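Local coordinates for nucleoporin NUP82 (Saccharomyces cerevisiae, PDB 3PBP), which serves as a structural component of the nuclear pore complex, its N-terminal domain containing the region that interacts with the nucleoporin NUP116, at residues S8-F13 with R44-L49; P23-S28 with I423-Y428; R34-Q39 with M91-G96. The protein carries 1 engineered substitution. All coordinates share one frame; numbering follows the deposited sequence.

Contact 1 of 3, residues S8-F13 with R44-L49; sequences SALPIF and RWYNVL
I12 meets R44 and Y46 where the N-terminal segment folds over strand 42-47, the third strand of a four-stranded blade in the β-propeller domain. The polar link is a hydrogen bond of 2.9 Å from R44 NH1 to the backbone I12 O, with an N-H...O angle of 154°. The oxygen lies in the guanidinium plane, whereas the nitrogen stands well above the carbonyl plane of I12. Arginine suits the site because its chain, extended from CG to NE, carries the donor up to the loop; NH1 also bonds Q14 O.

Apolar packing accompanies this bond on the strand side. With CG1 anti to the backbone N (chi1 -169°), I12 lies alongside the arginine stem, the two chains running antiparallel and I12 CG1 lying 3.7 Å from R44 CB. Its CD1 end reaches Y46 CB, also at 3.7 Å. Further along, L10 sets both methyls against the Y46 ring, CD2 being 4.0 Å from CE2.

A turn bonded from F13 N to L10 O brings L10 and I12 onto the strand together. One side chain thus supplies the polar grip on two loop carbonyls, while I12 packs along its stem and L10 against Y46, so the loop is held without pairing as a strand.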
loop_
_atom_site.group_PDB
_atom_site.type_symbol
_atom_site.label_atom_id
_atom_site.label_comp_id
_atom_site.label_asym_id
_atom_site.label_seq_id
_atom_site.Cartn_x
_atom_site.Cartn_y
_atom_site.Cartn_z
ATOM N N SER A 8 35.295 -0.068 -12.244
ATOM C CA SER A 8 35.208 -1.450 -11.777
ATOM C C SER A 8 36.530 -1.928 -11.185
ATOM O O SER A 8 36.681 -3.093 -10.805
ATOM C CB SER A 8 34.791 -2.358 -12.940
ATOM O OG SER A 8 35.262 -1.845 -14.176
ATOM N N ALA A 9 37.484 -1.010 -11.112
ATOM C CA ALA A 9 38.791 -1.316 -10.572
ATOM C C ALA A 9 38.951 -0.607 -9.241
ATOM O O ALA A 9 39.993 -0.032 -8.959
ATOM C CB ALA A 9 39.874 -0.864 -11.542
ATOM N N LEU A 10 37.904 -0.626 -8.427
ATOM C CA LEU A 10 37.966 0.011 -7.117
ATOM C C LEU A 10 38.065 -1.132 -6.094
ATOM O O LEU A 10 37.309 -2.103 -6.164
ATOM C CB LEU A 10 36.711 0.887 -6.912
ATOM C CG LEU A 10 36.567 1.864 -5.731
ATOM C CD1 LEU A 10 37.833 2.647 -5.499
ATOM C CD2 LEU A 10 35.432 2.822 -6.021
ATOM N N PRO A 11 39.028 -1.045 -5.156
ATOM C CA PRO A 11 39.301 -2.023 -4.092
ATOM C C PRO A 11 38.098 -2.647 -3.396
ATOM O O PRO A 11 38.093 -3.849 -3.139
ATOM C CB PRO A 11 40.164 -1.234 -3.122
ATOM C CG PRO A 11 40.977 -0.415 -4.042
ATOM C CD PRO A 11 39.961 0.091 -5.052
ATOM N N ILE A 12 37.088 -1.835 -3.091
ATOM C CA ILE A 12 35.887 -2.322 -2.403
ATOM C C ILE A 12 35.114 -3.377 -3.192
ATOM O O ILE A 12 34.445 -4.237 -2.615
ATOM C CB ILE A 12 34.909 -1.157 -2.061
ATOM C CG1 ILE A 12 33.809 -1.665 -1.122
ATOM C CG2 ILE A 12 34.304 -0.583 -3.335
ATOM C CD1 ILE A 12 32.866 -0.594 -0.606
ATOM N N PHE A 13 35.224 -3.319 -4.512
ATOM C CA PHE A 13 34.505 -4.240 -5.374
ATOM C C PHE A 13 35.064 -5.650 -5.543
ATOM O O PHE A 13 34.297 -6.609 -5.602
ATOM C CB PHE A 13 34.329 -3.614 -6.752
ATOM C CG PHE A 13 33.447 -2.404 -6.761
ATOM C CD1 PHE A 13 32.209 -2.425 -6.132
ATOM C CD2 PHE A 13 33.828 -1.256 -7.444
ATOM C CE1 PHE A 13 31.363 -1.328 -6.184
ATOM C CE2 PHE A 13 32.981 -0.152 -7.499
ATOM C CZ PHE A 13 31.744 -0.195 -6.866
ATOM N N ARG A 44 30.841 -3.887 3.484
ATOM C CA ARG A 44 31.942 -3.025 3.087
ATOM C C ARG A 44 31.326 -1.660 2.788
ATOM O O ARG A 44 30.304 -1.570 2.108
ATOM C CB ARG A 44 32.626 -3.549 1.839
ATOM C CG ARG A 44 33.489 -4.735 2.076
ATOM C CD ARG A 44 34.249 -5.084 0.809
ATOM N NE ARG A 44 35.052 -6.289 0.984
ATOM C CZ ARG A 44 35.716 -6.906 0.012
ATOM N NH1 ARG A 44 35.680 -6.434 -1.227
ATOM N NH2 ARG A 44 36.405 -8.009 0.277
ATOM N N TRP A 45 31.925 -0.598 3.311
ATOM C CA TRP A 45 31.408 0.739 3.070
ATOM C C TRP A 45 32.561 1.658 2.731
ATOM O O TRP A 45 33.611 1.598 3.354
ATOM C CB TRP A 45 30.634 1.239 4.296
ATOM C CG TRP A 45 31.445 1.433 5.554
ATOM C CD1 TRP A 45 31.993 2.598 6.005
ATOM C CD2 TRP A 45 31.735 0.447 6.550
ATOM N NE1 TRP A 45 32.594 2.405 7.220
ATOM C CE2 TRP A 45 32.453 1.093 7.581
ATOM C CE3 TRP A 45 31.452 -0.920 6.676
ATOM C CZ2 TRP A 45 32.899 0.417 8.722
ATOM C CZ3 TRP A 45 31.899 -1.595 7.819
ATOM C CH2 TRP A 45 32.610 -0.924 8.823
ATOM N N TYR A 46 32.370 2.509 1.736
ATOM C CA TYR A 46 33.437 3.404 1.336
ATOM C C TYR A 46 32.865 4.725 0.873
ATOM O O TYR A 46 31.967 4.755 0.031
ATOM C CB TYR A 46 34.228 2.738 0.213
ATOM C CG TYR A 46 35.224 3.592 -0.526
ATOM C CD1 TYR A 46 36.443 3.952 0.048
ATOM C CD2 TYR A 46 34.974 3.979 -1.833
ATOM C CE1 TYR A 46 37.400 4.674 -0.678
ATOM C CE2 TYR A 46 35.911 4.696 -2.565
ATOM C CZ TYR A 46 37.120 5.040 -1.989
ATOM O OH TYR A 46 38.032 5.748 -2.743
ATOM N N ASN A 47 33.366 5.816 1.445
ATOM C CA ASN A 47 32.913 7.133 1.041
ATOM C C ASN A 47 33.884 7.662 -0.008
ATOM O O ASN A 47 35.023 8.011 0.289
ATOM C CB ASN A 47 32.846 8.097 2.221
ATOM C CG ASN A 47 32.314 9.450 1.818
ATOM O OD1 ASN A 47 32.857 10.097 0.929
ATOM N ND2 ASN A 47 31.242 9.878 2.458
ATOM N N VAL A 48 33.406 7.697 -1.242
ATOM C CA VAL A 48 34.164 8.158 -2.386
ATOM C C VAL A 48 34.920 9.490 -2.223
ATOM O O VAL A 48 35.980 9.669 -2.831
ATOM C CB VAL A 48 33.211 8.221 -3.608
ATOM C CG1 VAL A 48 33.771 9.106 -4.690
ATOM C CG2 VAL A 48 32.987 6.810 -4.135
ATOM N N LEU A 49 34.410 10.412 -1.408
ATOM C CA LEU A 49 35.066 11.708 -1.245
ATOM C C LEU A 49 35.849 11.856 0.052
ATOM O O LEU A 49 36.690 12.755 0.186
ATOM C CB LEU A 49 34.033 12.827 -1.274
ATOM C CG LEU A 49 32.982 12.847 -2.371
ATOM C CD1 LEU A 49 31.986 13.962 -2.083
ATOM C CD2 LEU A 49 33.655 13.013 -3.734
#

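Contact 2 of 3, residues P23-S28 with I423-Y428; sequences PRYIFS and IPNLAY
S28 and Y428 make the clearest polar link between two neighbouring blades of the β-propeller: S28 OG donates to the backbone Y428 O over 2.6 Å, lying in the carbonyl plane on a lone pair with a C=O...O angle of 140°. Serine fits because its hydroxyl sits one carbon from the strand, placed by chi1 66° between the backbone N and the carbonyl carbon. A longer bond of 3.3 Å runs from I26 N to N425 OD1. It is fairly straight at the hydrogen, but the donor stands far above the amide plane. OD1 also lies close to I26 O, a second acceptor, so the amide's assignment, and with it this bond, is doubtful at 2.60 Å resolution.

The other end of the amide meets an aromatic ring. As modelled, the atom at the Y25 edge is N425 ND2, 3.5 Å from Y25 CD2, with the amide and ring planes nearly perpendicular; the Y25 hydroxyl itself bonds F69 O.

Around these groups the packing is light. The A427 methyl, CB, lies 4.2 Å from I26 CG2, and so small a residue suits a place where the CA atoms of F27 and A427 face each other at 5.4 Å. The axes of strands 24-28 and 425-428 run roughly parallel, 24° apart, at a closest approach of 5.8 Å. No backbone-to-backbone hydrogen bond joins the segments; one secure hydroxyl-to-carbonyl bond, an amide whose bonding is less certain, and small apolar groups connect the first and last blades while leaving them as separate sheets.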
loop_
_atom_site.group_PDB
_atom_site.type_symbol
_atom_site.label_atom_id
_atom_site.label_comp_id
_atom_site.label_asym_id
_atom_site.label_seq_id
_atom_site.Cartn_x
_atom_site.Cartn_y
_atom_site.Cartn_z
ATOM N N PRO A 23 25.294 -14.659 -1.920
ATOM C CA PRO A 23 24.475 -13.459 -2.159
ATOM C C PRO A 23 25.285 -12.154 -2.119
ATOM O O PRO A 23 26.070 -11.937 -1.189
ATOM C CB PRO A 23 23.415 -13.536 -1.051
ATOM C CG PRO A 23 24.134 -14.254 0.063
ATOM C CD PRO A 23 24.895 -15.341 -0.674
ATOM N N ARG A 24 25.092 -11.293 -3.126
ATOM C CA ARG A 24 25.806 -10.007 -3.218
ATOM C C ARG A 24 24.892 -8.803 -3.436
ATOM O O ARG A 24 24.036 -8.802 -4.326
ATOM C CB ARG A 24 26.819 -10.027 -4.366
ATOM C CG ARG A 24 27.955 -11.012 -4.209
ATOM C CD ARG A 24 28.671 -11.161 -5.529
ATOM N NE ARG A 24 29.965 -10.500 -5.536
ATOM C CZ ARG A 24 30.579 -10.089 -6.641
ATOM N NH1 ARG A 24 30.006 -10.266 -7.832
ATOM N NH2 ARG A 24 31.772 -9.511 -6.558
ATOM N N TYR A 25 25.092 -7.760 -2.642
ATOM C CA TYR A 25 24.281 -6.562 -2.781
ATOM C C TYR A 25 25.144 -5.325 -2.819
ATOM O O TYR A 25 26.278 -5.330 -2.363
ATOM C CB TYR A 25 23.292 -6.448 -1.632
ATOM C CG TYR A 25 22.486 -7.705 -1.407
ATOM C CD1 TYR A 25 23.019 -8.783 -0.689
ATOM C CD2 TYR A 25 21.182 -7.818 -1.898
ATOM C CE1 TYR A 25 22.272 -9.941 -0.459
ATOM C CE2 TYR A 25 20.426 -8.972 -1.673
ATOM C CZ TYR A 25 20.978 -10.030 -0.952
ATOM O OH TYR A 25 20.238 -11.176 -0.726
ATOM N N ILE A 26 24.591 -4.259 -3.372
ATOM C CA ILE A 26 25.306 -3.000 -3.463
ATOM C C ILE A 26 24.294 -1.862 -3.359
ATOM O O ILE A 26 23.205 -1.931 -3.931
ATOM C CB ILE A 26 26.084 -2.907 -4.796
ATOM C CG1 ILE A 26 26.876 -1.600 -4.840
ATOM C CG2 ILE A 26 25.114 -3.030 -5.980
ATOM C CD1 ILE A 26 27.690 -1.439 -6.093
ATOM N N PHE A 27 24.643 -0.828 -2.603
ATOM C CA PHE A 27 23.767 0.332 -2.417
ATOM C C PHE A 27 24.645 1.573 -2.418
ATOM O O PHE A 27 25.859 1.488 -2.177
ATOM C CB PHE A 27 23.057 0.261 -1.070
ATOM C CG PHE A 27 22.432 -1.063 -0.788
ATOM C CD1 PHE A 27 21.180 -1.389 -1.328
ATOM C CD2 PHE A 27 23.100 -2.003 0.009
ATOM C CE1 PHE A 27 20.598 -2.630 -1.079
ATOM C CE2 PHE A 27 22.528 -3.250 0.266
ATOM C CZ PHE A 27 21.268 -3.567 -0.282
ATOM N N SER A 28 24.043 2.721 -2.698
ATOM C CA SER A 28 24.783 3.967 -2.691
ATOM C C SER A 28 23.984 4.915 -1.832
ATOM O O SER A 28 22.851 4.630 -1.472
ATOM C CB SER A 28 24.984 4.527 -4.100
ATOM O OG SER A 28 23.756 4.908 -4.675
ATOM N N ILE A 423 17.759 -11.039 -12.010
ATOM C CA ILE A 423 17.318 -9.703 -11.577
ATOM C C ILE A 423 18.421 -9.031 -10.762
ATOM O O ILE A 423 18.547 -9.258 -9.554
ATOM C CB ILE A 423 16.066 -9.772 -10.700
ATOM C CG1 ILE A 423 14.924 -10.443 -11.470
ATOM C CG2 ILE A 423 15.673 -8.364 -10.259
ATOM C CD1 ILE A 423 13.644 -10.594 -10.646
ATOM N N PRO A 424 19.231 -8.184 -11.415
ATOM C CA PRO A 424 20.324 -7.505 -10.722
ATOM C C PRO A 424 19.933 -6.488 -9.659
ATOM O O PRO A 424 18.767 -6.099 -9.510
ATOM C CB PRO A 424 21.117 -6.884 -11.871
ATOM C CG PRO A 424 20.046 -6.507 -12.821
ATOM C CD PRO A 424 19.137 -7.724 -12.814
ATOM N N ASN A 425 20.953 -6.083 -8.918
ATOM C CA ASN A 425 20.851 -5.117 -7.849
ATOM C C ASN A 425 21.382 -3.827 -8.490
ATOM O O ASN A 425 22.481 -3.817 -9.044
ATOM C CB ASN A 425 21.747 -5.605 -6.701
ATOM C CG ASN A 425 21.358 -5.037 -5.364
ATOM O OD1 ASN A 425 21.775 -3.940 -4.997
ATOM N ND2 ASN A 425 20.553 -5.782 -4.618
ATOM N N LEU A 426 20.600 -2.753 -8.458
ATOM C CA LEU A 426 21.044 -1.491 -9.050
ATOM C C LEU A 426 21.531 -0.481 -8.024
ATOM O O LEU A 426 21.179 -0.548 -6.850
ATOM C CB LEU A 426 19.921 -0.848 -9.858
ATOM C CG LEU A 426 19.676 -1.346 -11.272
ATOM C CD1 LEU A 426 19.461 -2.845 -11.261
ATOM C CD2 LEU A 426 18.467 -0.623 -11.839
ATOM N N ALA A 427 22.336 0.466 -8.486
ATOM C CA ALA A 427 22.859 1.512 -7.629
ATOM C C ALA A 427 23.440 2.648 -8.465
ATOM O O ALA A 427 24.146 2.423 -9.438
ATOM C CB ALA A 427 23.918 0.940 -6.706
ATOM N N TYR A 428 23.120 3.873 -8.078
ATOM C CA TYR A 428 23.615 5.066 -8.759
ATOM C C TYR A 428 24.932 5.474 -8.106
ATOM O O TYR A 428 25.004 5.638 -6.893
ATOM C CB TYR A 428 22.592 6.198 -8.628
ATOM C CG TYR A 428 23.091 7.578 -8.995
ATOM C CD1 TYR A 428 22.992 8.063 -10.300
ATOM C CD2 TYR A 428 23.612 8.421 -8.021
ATOM C CE1 TYR A 428 23.394 9.366 -10.618
ATOM C CE2 TYR A 428 24.019 9.712 -8.321
ATOM C CZ TYR A 428 23.909 10.187 -9.617
ATOM O OH TYR A 428 24.306 11.484 -9.890
#

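Contact 3 of 3, residues R34-Q39 with M91-G96; sequences RIVFIQ and MEVPWG
The R34 guanidinium lies flat on the indole of W95, a cation-pi stack that joins adjacent blades of the β-propeller. CZ sits 3.4 Å from the centroid of the five-membered ring, only 9° off its normal, and the two planes are 17° apart. NH2 lies over the CG and CD1 side of the indole. The arginine gets there by bending: its CG is anti to the carbonyl carbon, and a turn at chi3 (113°) folds the end of the chain down over the ring. Its CB lies above and just beyond CH2, and the stem then runs over the CH2-CZ2 rim of the six-membered ring before the charged end covers the five-membered one. Arginine is well suited to this, being both flat and cationic.

V36, two residues on and directed to the same side of the strand, adds to the first shell. Its CG2 packs 3.6 Å from W95 CZ2 and 4.2 Å from V93 CG2, the β-branched valines making a compact apolar contact beside the indole. V93 also places its CG1 against the face opposite R34, which leaves the tryptophan sandwiched between a charge and a methyl.

Farther out, the backbone of 91-96 sets the ring in position. After strand 87-92 ends, an inverse gamma turn centred on P94, bonded from W95 N to V93 O over 2.7 Å, turns the chain so that V93 and W95 both face strand 34-39; proline, with its fixed phi, fits the turn. W45, on the strand next to 34-39, meets W95 edge-to-face, and R34 NH1 has a long, weak ion pair with D78 OD1. The indole's own polar atom, W95 NE1, donates a hydrogen bond to the backbone oxygen G77 O.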
loop_
_atom_site.group_PDB
_atom_site.type_symbol
_atom_site.label_atom_id
_atom_site.label_comp_id
_atom_site.label_asym_id
_atom_site.label_seq_id
_atom_site.Cartn_x
_atom_site.Cartn_y
_atom_site.Cartn_z
ATOM N N ARG A 34 28.469 7.629 -1.459
ATOM C CA ARG A 34 28.895 6.578 -0.522
ATOM C C ARG A 34 28.432 5.225 -1.036
ATOM O O ARG A 34 27.280 5.079 -1.424
ATOM C CB ARG A 34 28.270 6.759 0.862
ATOM C CG ARG A 34 28.371 8.125 1.510
ATOM C CD ARG A 34 27.142 8.270 2.383
ATOM N NE ARG A 34 27.419 8.314 3.811
ATOM C CZ ARG A 34 26.510 8.044 4.741
ATOM N NH1 ARG A 34 25.282 7.693 4.393
ATOM N NH2 ARG A 34 26.819 8.168 6.023
ATOM N N ILE A 35 29.312 4.231 -0.997
ATOM C CA ILE A 35 28.985 2.889 -1.474
ATOM C C ILE A 35 28.949 1.847 -0.357
ATOM O O ILE A 35 29.815 1.849 0.518
ATOM C CB ILE A 35 30.024 2.426 -2.518
ATOM C CG1 ILE A 35 29.964 3.333 -3.743
ATOM C CG2 ILE A 35 29.770 0.973 -2.909
ATOM C CD1 ILE A 35 31.131 3.120 -4.681
ATOM N N VAL A 36 27.941 0.979 -0.389
ATOM C CA VAL A 36 27.829 -0.111 0.577
ATOM C C VAL A 36 27.803 -1.388 -0.257
ATOM O O VAL A 36 27.048 -1.499 -1.226
ATOM C CB VAL A 36 26.548 -0.024 1.467
ATOM C CG1 VAL A 36 26.453 -1.243 2.385
ATOM C CG2 VAL A 36 26.609 1.213 2.339
ATOM N N PHE A 37 28.628 -2.349 0.137
ATOM C CA PHE A 37 28.779 -3.605 -0.588
ATOM C C PHE A 37 28.691 -4.798 0.355
ATOM O O PHE A 37 29.461 -4.885 1.308
ATOM C CB PHE A 37 30.149 -3.571 -1.272
ATOM C CG PHE A 37 30.405 -4.710 -2.210
ATOM C CD1 PHE A 37 29.715 -4.817 -3.410
ATOM C CD2 PHE A 37 31.391 -5.648 -1.923
ATOM C CE1 PHE A 37 30.008 -5.840 -4.309
ATOM C CE2 PHE A 37 31.687 -6.668 -2.815
ATOM C CZ PHE A 37 30.994 -6.762 -4.012
ATOM N N ILE A 38 27.752 -5.707 0.107
ATOM C CA ILE A 38 27.607 -6.895 0.959
ATOM C C ILE A 38 28.060 -8.166 0.230
ATOM O O ILE A 38 27.636 -8.444 -0.899
ATOM C CB ILE A 38 26.154 -7.089 1.445
ATOM C CG1 ILE A 38 25.737 -5.900 2.304
ATOM C CG2 ILE A 38 26.048 -8.371 2.262
ATOM C CD1 ILE A 38 24.396 -6.070 2.945
ATOM N N GLN A 39 28.923 -8.935 0.889
ATOM C CA GLN A 39 29.472 -10.161 0.310
ATOM C C GLN A 39 30.102 -11.042 1.399
ATOM O O GLN A 39 30.905 -10.565 2.214
ATOM C CB GLN A 39 30.496 -9.764 -0.749
ATOM C CG GLN A 39 31.521 -10.796 -1.121
ATOM C CD GLN A 39 32.474 -10.249 -2.166
ATOM O OE1 GLN A 39 32.096 -10.044 -3.334
ATOM N NE2 GLN A 39 33.712 -9.979 -1.751
HETATM N N MSE A 91 20.660 -3.497 10.558
HETATM C CA MSE A 91 22.028 -3.168 10.913
HETATM C C MSE A 91 22.420 -1.759 10.526
HETATM O O MSE A 91 21.976 -1.230 9.510
HETATM C CB MSE A 91 22.977 -4.149 10.255
HETATM C CG MSE A 91 22.900 -5.515 10.859
HETATM SE SE MSE A 91 23.949 -6.819 9.897
HETATM C CE MSE A 91 22.937 -8.416 10.334
ATOM N N GLU A 92 23.280 -1.170 11.347
ATOM C CA GLU A 92 23.755 0.180 11.131
ATOM C C GLU A 92 25.093 0.154 10.409
ATOM O O GLU A 92 26.041 -0.452 10.897
ATOM C CB GLU A 92 23.905 0.868 12.488
ATOM C CG GLU A 92 24.250 2.338 12.434
ATOM C CD GLU A 92 24.231 2.986 13.808
ATOM O OE1 GLU A 92 25.139 2.707 14.621
ATOM O OE2 GLU A 92 23.298 3.773 14.082
ATOM N N VAL A 93 25.172 0.779 9.236
ATOM C CA VAL A 93 26.442 0.837 8.504
ATOM C C VAL A 93 27.349 1.722 9.367
ATOM O O VAL A 93 27.015 2.873 9.652
ATOM C CB VAL A 93 26.269 1.470 7.120
ATOM C CG1 VAL A 93 27.609 1.627 6.462
ATOM C CG2 VAL A 93 25.375 0.604 6.273
ATOM N N PRO A 94 28.507 1.196 9.796
ATOM C CA PRO A 94 29.465 1.917 10.644
ATOM C C PRO A 94 30.176 3.121 10.039
ATOM O O PRO A 94 31.390 3.248 10.168
ATOM C CB PRO A 94 30.454 0.825 11.053
ATOM C CG PRO A 94 29.712 -0.462 10.784
ATOM C CD PRO A 94 29.000 -0.153 9.514
ATOM N N TRP A 95 29.436 4.007 9.389
ATOM C CA TRP A 95 30.061 5.186 8.801
ATOM C C TRP A 95 30.751 5.941 9.923
ATOM O O TRP A 95 30.139 6.203 10.963
ATOM C CB TRP A 95 29.021 6.121 8.171
ATOM C CG TRP A 95 28.259 5.546 7.032
ATOM C CD1 TRP A 95 26.929 5.220 7.013
ATOM C CD2 TRP A 95 28.764 5.253 5.727
ATOM N NE1 TRP A 95 26.576 4.745 5.773
ATOM C CE2 TRP A 95 27.684 4.751 4.965
ATOM C CE3 TRP A 95 30.023 5.358 5.131
ATOM C CZ2 TRP A 95 27.826 4.367 3.634
ATOM C CZ3 TRP A 95 30.165 4.979 3.814
ATOM C CH2 TRP A 95 29.071 4.484 3.076
ATOM N N GLY A 96 32.016 6.296 9.728
ATOM C CA GLY A 96 32.702 7.045 10.765
ATOM C C GLY A 96 33.634 6.207 11.607
ATOM O O GLY A 96 34.598 6.727 12.168
#

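All three contacts converge on the four-stranded sheet that begins with strand 24-29. Strand 34-39 of contact 3 runs between the strands of the other two, joined to contact 2 by F27 O to V36 N at 2.8 Å and to contact 1 by R44 O to F37 N at 2.7 Å, both probable hydrogen bonds. The centres of contacts 1 and 3 are about 11 Å apart, those of 2 and 3 about 13 Å. Contacts 1 and 2, about 14 Å apart, meet directly where F13 CE1 packs 3.7 Å from I26 CD1. One blade is thus bound to the N-terminal segment, the last blade and the next blade. Contacts 1 and 3 fall within the NUP116-interacting region.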